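Local coordinates for protein clp gene regulator (ClgR) (Corynebacterium glutamicum, PDB 3F52) that probably binds regulatory DNA through a helix-turn-helix domain and activates transcription of genes of the Clp (caseinolytic) protease, at residues V42-L47 against G56-L61; E71-V76 against A82-V87. One frame throughout, in Å; residues are numbered along the deposited sequence.

Contact 1. Residues V42-L47 against G56-L61; sequences VTLREL and GYLSEL
L44 and L47 meet L58 where the two helices of the helix-turn-helix motif, 44-51 and 55-62, pack against each other in this XRE-type domain. L58 reaches across with CG anti to its backbone N (chi1 -177°), and its CD2 methyl enters the first turn of helix 44-51. There CD2 lies 3.4 Å from the carbonyl oxygen of L44 and 3.7 Å from CB of L47. The same methyl also touches CG and CD2 of L47, whose side chain runs at about a right angle to that of L58. L44 covers the outer part of the junction: its CD1 is 4.0 Å from CG of L58 and 3.9 Å from the backbone N of S59, while its CD2 rests 4.0 Å from CB of S59. No hydrogen bond joins the two segments. At the start of helix 44-51, T43 is the N-cap of a capping box with E46; the T43 N to E46 OE1 bond measures 3.1 Å and meets the carboxylate from above its plane. Farther in, L47 also packs on V76, A79 and L80 of helix 70-80, and R37 of helix 25-40 touches both L44 and L47. Between these two segments the contact is thus made by van der Waals packing of leucine methyls on side chains and backbone, with one methyl of L58 shared between a carbonyl oxygen and a neighbouring side chain.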
loop_
_atom_site.group_PDB
_atom_site.type_symbol
_atom_site.label_atom_id
_atom_site.label_comp_id
_atom_site.label_asym_id
_atom_site.label_seq_id
_atom_site.Cartn_x
_atom_site.Cartn_y
_atom_site.Cartn_z
ATOM N N VAL B 42 -8.687 -17.774 -11.293
ATOM C CA VAL B 42 -7.618 -18.555 -10.655
ATOM C C VAL B 42 -8.076 -18.863 -9.224
ATOM O O VAL B 42 -8.644 -17.999 -8.571
ATOM C CB VAL B 42 -6.305 -17.698 -10.635
ATOM C CG1 VAL B 42 -5.221 -18.329 -9.801
ATOM C CG2 VAL B 42 -5.795 -17.453 -12.068
ATOM N N THR B 43 -7.838 -20.078 -8.732
ATOM C CA THR B 43 -8.265 -20.427 -7.379
ATOM C C THR B 43 -7.226 -19.934 -6.361
ATOM O O THR B 43 -6.085 -19.614 -6.730
ATOM C CB THR B 43 -8.516 -21.944 -7.193
ATOM O OG1 THR B 43 -7.268 -22.640 -7.194
ATOM C CG2 THR B 43 -9.420 -22.496 -8.288
ATOM N N LEU B 44 -7.635 -19.875 -5.091
ATOM C CA LEU B 44 -6.762 -19.483 -3.982
ATOM C C LEU B 44 -5.496 -20.342 -3.962
ATOM O O LEU B 44 -4.382 -19.829 -3.917
ATOM C CB LEU B 44 -7.513 -19.621 -2.647
ATOM C CG LEU B 44 -6.899 -19.047 -1.367
ATOM C CD1 LEU B 44 -7.191 -17.558 -1.250
ATOM C CD2 LEU B 44 -7.393 -19.790 -0.121
ATOM N N ARG B 45 -5.684 -21.661 -4.027
ATOM C CA ARG B 45 -4.584 -22.617 -4.001
ATOM C C ARG B 45 -3.657 -22.445 -5.191
ATOM O O ARG B 45 -2.426 -22.485 -5.028
ATOM C CB ARG B 45 -5.114 -24.051 -3.891
ATOM C CG ARG B 45 -6.584 -24.224 -4.323
ATOM C CD ARG B 45 -7.421 -22.991 -3.926
ATOM N NE ARG B 45 -8.711 -23.314 -3.348
ATOM C CZ ARG B 45 -8.909 -23.566 -2.057
ATOM N NH1 ARG B 45 -7.898 -23.528 -1.187
ATOM N NH2 ARG B 45 -10.128 -23.875 -1.640
ATOM N N GLU B 46 -4.255 -22.221 -6.376
ATOM C CA GLU B 46 -3.502 -21.989 -7.607
ATOM C C GLU B 46 -2.581 -20.774 -7.511
ATOM O O GLU B 46 -1.398 -20.844 -7.863
ATOM C CB GLU B 46 -4.462 -21.813 -8.784
ATOM C CG GLU B 46 -5.219 -23.087 -9.183
ATOM C CD GLU B 46 -6.160 -22.859 -10.365
ATOM O OE1 GLU B 46 -6.250 -21.702 -10.854
ATOM O OE2 GLU B 46 -6.783 -23.852 -10.828
ATOM N N LEU B 47 -3.130 -19.653 -7.040
ATOM C CA LEU B 47 -2.339 -18.457 -6.877
ATOM C C LEU B 47 -1.311 -18.640 -5.766
ATOM O O LEU B 47 -0.171 -18.204 -5.898
ATOM C CB LEU B 47 -3.226 -17.229 -6.598
ATOM C CG LEU B 47 -2.465 -15.898 -6.512
ATOM C CD1 LEU B 47 -1.623 -15.662 -7.755
ATOM C CD2 LEU B 47 -3.396 -14.716 -6.277
ATOM N N GLY B 56 -3.549 -20.366 3.202
ATOM C CA GLY B 56 -3.918 -19.651 4.424
ATOM C C GLY B 56 -3.325 -18.258 4.446
ATOM O O GLY B 56 -4.025 -17.286 4.808
ATOM N N TYR B 57 -2.041 -18.154 4.072
ATOM C CA TYR B 57 -1.363 -16.869 3.991
ATOM C C TYR B 57 -2.075 -15.946 2.974
ATOM O O TYR B 57 -2.397 -14.786 3.264
ATOM C CB TYR B 57 0.140 -17.001 3.647
ATOM C CG TYR B 57 0.777 -15.625 3.445
ATOM C CD1 TYR B 57 1.442 -14.974 4.489
ATOM C CD2 TYR B 57 0.672 -14.958 2.226
ATOM C CE1 TYR B 57 1.995 -13.696 4.315
ATOM C CE2 TYR B 57 1.207 -13.680 2.041
ATOM C CZ TYR B 57 1.873 -13.060 3.093
ATOM O OH TYR B 57 2.401 -11.792 2.911
ATOM N N LEU B 58 -2.323 -16.482 1.779
ATOM C CA LEU B 58 -2.989 -15.722 0.738
ATOM C C LEU B 58 -4.382 -15.298 1.174
ATOM O O LEU B 58 -4.796 -14.164 0.909
ATOM C CB LEU B 58 -3.069 -16.525 -0.572
ATOM C CG LEU B 58 -3.707 -15.744 -1.735
ATOM C CD1 LEU B 58 -3.028 -14.380 -2.017
ATOM C CD2 LEU B 58 -3.773 -16.592 -3.012
ATOM N N SER B 59 -5.103 -16.213 1.820
ATOM C CA SER B 59 -6.456 -15.933 2.279
ATOM C C SER B 59 -6.433 -14.765 3.279
ATOM O O SER B 59 -7.227 -13.817 3.163
ATOM C CB SER B 59 -7.065 -17.170 2.910
ATOM O OG SER B 59 -8.344 -16.874 3.446
ATOM N N GLU B 60 -5.518 -14.836 4.250
ATOM C CA GLU B 60 -5.335 -13.742 5.231
ATOM C C GLU B 60 -4.901 -12.420 4.574
ATOM O O GLU B 60 -5.383 -11.351 4.951
ATOM C CB GLU B 60 -4.375 -14.157 6.353
ATOM C CG GLU B 60 -5.054 -15.133 7.311
ATOM C CD GLU B 60 -4.081 -15.848 8.198
ATOM O OE1 GLU B 60 -2.862 -15.526 8.117
ATOM O OE2 GLU B 60 -4.536 -16.742 8.959
ATOM N N LEU B 61 -4.032 -12.495 3.561
ATOM C CA LEU B 61 -3.683 -11.289 2.786
ATOM C C LEU B 61 -4.936 -10.685 2.122
ATOM O O LEU B 61 -5.194 -9.464 2.223
ATOM C CB LEU B 61 -2.618 -11.621 1.729
ATOM C CG LEU B 61 -2.228 -10.495 0.756
ATOM C CD1 LEU B 61 -1.801 -9.222 1.526
ATOM C CD2 LEU B 61 -1.105 -10.959 -0.204
#

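Contact 2. Residues E71-V76 against A82-V87; sequences ELLASV and ASVADV
V84 spreads its two methyls over neighbouring residues of helix 70-80, one touching the side chain of L73 and the other the backbone of A74. With chi1 at 174°, CG1 is anti to the backbone N of V84 and CG2 is anti to its carbonyl carbon, which divides the work between the branches. CG1 meets CD2 of L73 at 3.8 Å, methyl against methyl, the two side chains crossing at a slant. CG2 lies 3.8 Å from CA of A74 and 4.3 Å from its CB; the small side chain of A74 probably allows this close approach to the helix backbone, and the CA atoms of A74 and V84 are 6.2 Å apart. No hydrogen bond crosses between the segments. Just before V84, S83 is the N-cap of helix 84-92, its OG accepting from D86 N at 3.1 Å. V84 and V87 also pack on C77, one turn farther along helix 70-80, and V87 continues onto L33 and F36 of helix 25-40. The second subunit closes over this region: its E22 accepts hydrogen bonds from V84 N and A85 N at the start of helix 84-92, its L25 packs on L73, and its M95 on V84. L73 and V84 thus form part of the interface between subunits while their contact joins the last two helices, 70-80 and 84-92, of the five-helix bundle of an XRE-family helix-turn-helix domain.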
loop_
_atom_site.group_PDB
_atom_site.type_symbol
_atom_site.label_atom_id
_atom_site.label_comp_id
_atom_site.label_asym_id
_atom_site.label_seq_id
_atom_site.Cartn_x
_atom_site.Cartn_y
_atom_site.Cartn_z
ATOM N N GLU B 71 8.128 -6.660 -1.802
ATOM C CA GLU B 71 8.706 -7.692 -2.677
ATOM C C GLU B 71 7.714 -8.835 -2.838
ATOM O O GLU B 71 7.514 -9.323 -3.937
ATOM C CB GLU B 71 10.045 -8.202 -2.125
ATOM C CG GLU B 71 11.191 -7.198 -2.209
ATOM C CD GLU B 71 11.270 -6.264 -0.993
ATOM O OE1 GLU B 71 10.344 -6.266 -0.149
ATOM O OE2 GLU B 71 12.276 -5.530 -0.877
ATOM N N LEU B 72 7.050 -9.220 -1.749
ATOM C CA LEU B 72 6.057 -10.279 -1.859
ATOM C C LEU B 72 4.812 -9.816 -2.622
ATOM O O LEU B 72 4.265 -10.552 -3.449
ATOM C CB LEU B 72 5.712 -10.860 -0.495
ATOM C CG LEU B 72 4.711 -12.023 -0.543
ATOM C CD1 LEU B 72 5.142 -13.173 -1.504
ATOM C CD2 LEU B 72 4.518 -12.570 0.834
ATOM N N LEU B 73 4.388 -8.576 -2.399
ATOM C CA LEU B 73 3.298 -8.049 -3.201
ATOM C C LEU B 73 3.643 -8.086 -4.694
ATOM O O LEU B 73 2.805 -8.431 -5.532
ATOM C CB LEU B 73 2.928 -6.621 -2.765
ATOM C CG LEU B 73 1.840 -5.939 -3.604
ATOM C CD1 LEU B 73 0.498 -6.707 -3.547
ATOM C CD2 LEU B 73 1.665 -4.501 -3.114
ATOM N N ALA B 74 4.864 -7.708 -5.038
ATOM C CA ALA B 74 5.259 -7.722 -6.433
ATOM C C ALA B 74 5.166 -9.153 -6.991
ATOM O O ALA B 74 4.743 -9.357 -8.133
ATOM C CB ALA B 74 6.675 -7.172 -6.591
ATOM N N SER B 75 5.543 -10.134 -6.180
ATOM C CA SER B 75 5.493 -11.549 -6.587
ATOM C C SER B 75 4.080 -12.056 -6.860
ATOM O O SER B 75 3.841 -12.737 -7.866
ATOM C CB SER B 75 6.145 -12.421 -5.523
ATOM O OG SER B 75 7.527 -12.205 -5.544
ATOM N N VAL B 76 3.162 -11.737 -5.956
ATOM C CA VAL B 76 1.750 -12.114 -6.094
ATOM C C VAL B 76 1.132 -11.451 -7.336
ATOM O O VAL B 76 0.439 -12.112 -8.107
ATOM C CB VAL B 76 0.929 -11.833 -4.776
ATOM C CG1 VAL B 76 -0.536 -12.160 -4.944
ATOM C CG2 VAL B 76 1.505 -12.637 -3.586
ATOM N N ALA B 82 -0.541 -8.998 -13.215
ATOM C CA ALA B 82 -1.050 -7.659 -12.945
ATOM C C ALA B 82 0.113 -6.764 -12.537
ATOM O O ALA B 82 1.087 -7.254 -11.963
ATOM C CB ALA B 82 -2.089 -7.727 -11.815
ATOM N N SER B 83 0.048 -5.466 -12.842
ATOM C CA SER B 83 1.038 -4.553 -12.244
ATOM C C SER B 83 0.632 -4.195 -10.821
ATOM O O SER B 83 -0.556 -4.206 -10.488
ATOM C CB SER B 83 1.251 -3.284 -13.072
ATOM O OG SER B 83 0.088 -2.471 -13.078
ATOM N N VAL B 84 1.616 -3.895 -9.972
ATOM C CA VAL B 84 1.312 -3.423 -8.612
ATOM C C VAL B 84 0.532 -2.079 -8.704
ATOM O O VAL B 84 -0.372 -1.829 -7.919
ATOM C CB VAL B 84 2.597 -3.283 -7.753
ATOM C CG1 VAL B 84 2.278 -2.660 -6.397
ATOM C CG2 VAL B 84 3.285 -4.667 -7.589
ATOM N N ALA B 85 0.902 -1.235 -9.664
ATOM C CA ALA B 85 0.237 0.054 -9.875
ATOM C C ALA B 85 -1.266 -0.139 -10.074
ATOM O O ALA B 85 -2.066 0.569 -9.478
ATOM C CB ALA B 85 0.854 0.799 -11.081
ATOM N N ASP B 86 -1.650 -1.112 -10.897
ATOM C CA ASP B 86 -3.067 -1.348 -11.177
ATOM C C ASP B 86 -3.798 -1.915 -9.951
ATOM O O ASP B 86 -4.936 -1.543 -9.663
ATOM C CB ASP B 86 -3.259 -2.272 -12.394
ATOM C CG ASP B 86 -2.925 -1.592 -13.730
ATOM O OD1 ASP B 86 -2.819 -0.330 -13.809
ATOM O OD2 ASP B 86 -2.774 -2.354 -14.727
ATOM N N VAL B 87 -3.144 -2.820 -9.222
ATOM C CA VAL B 87 -3.709 -3.344 -7.978
ATOM C C VAL B 87 -3.870 -2.219 -6.954
ATOM O O VAL B 87 -4.895 -2.127 -6.290
ATOM C CB VAL B 87 -2.856 -4.522 -7.433
ATOM C CG1 VAL B 87 -3.333 -4.965 -6.053
ATOM C CG2 VAL B 87 -2.937 -5.682 -8.444
#

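In the fold
Both contacts join consecutive helices by aliphatic packing without a hydrogen bond between their segments, and a hydroxyl N-cap opens the first helix of contact 1 (T43) and the second of contact 2 (S83). Contact 1 pairs the two helices of the helix-turn-helix motif and is only partly buried, with L44 and S59 toward its more open side; no residue of the second subunit touches it. Contact 2 is smaller but buried, and the second subunit adds both apolar and polar partners, among them a salt bridge from its R26 to E71. Their centres lie 14 Å apart, and helices 55-62 and 70-80 follow one another. L47 packs on V76 and Y57 on L72, so the segments of the two contacts touch.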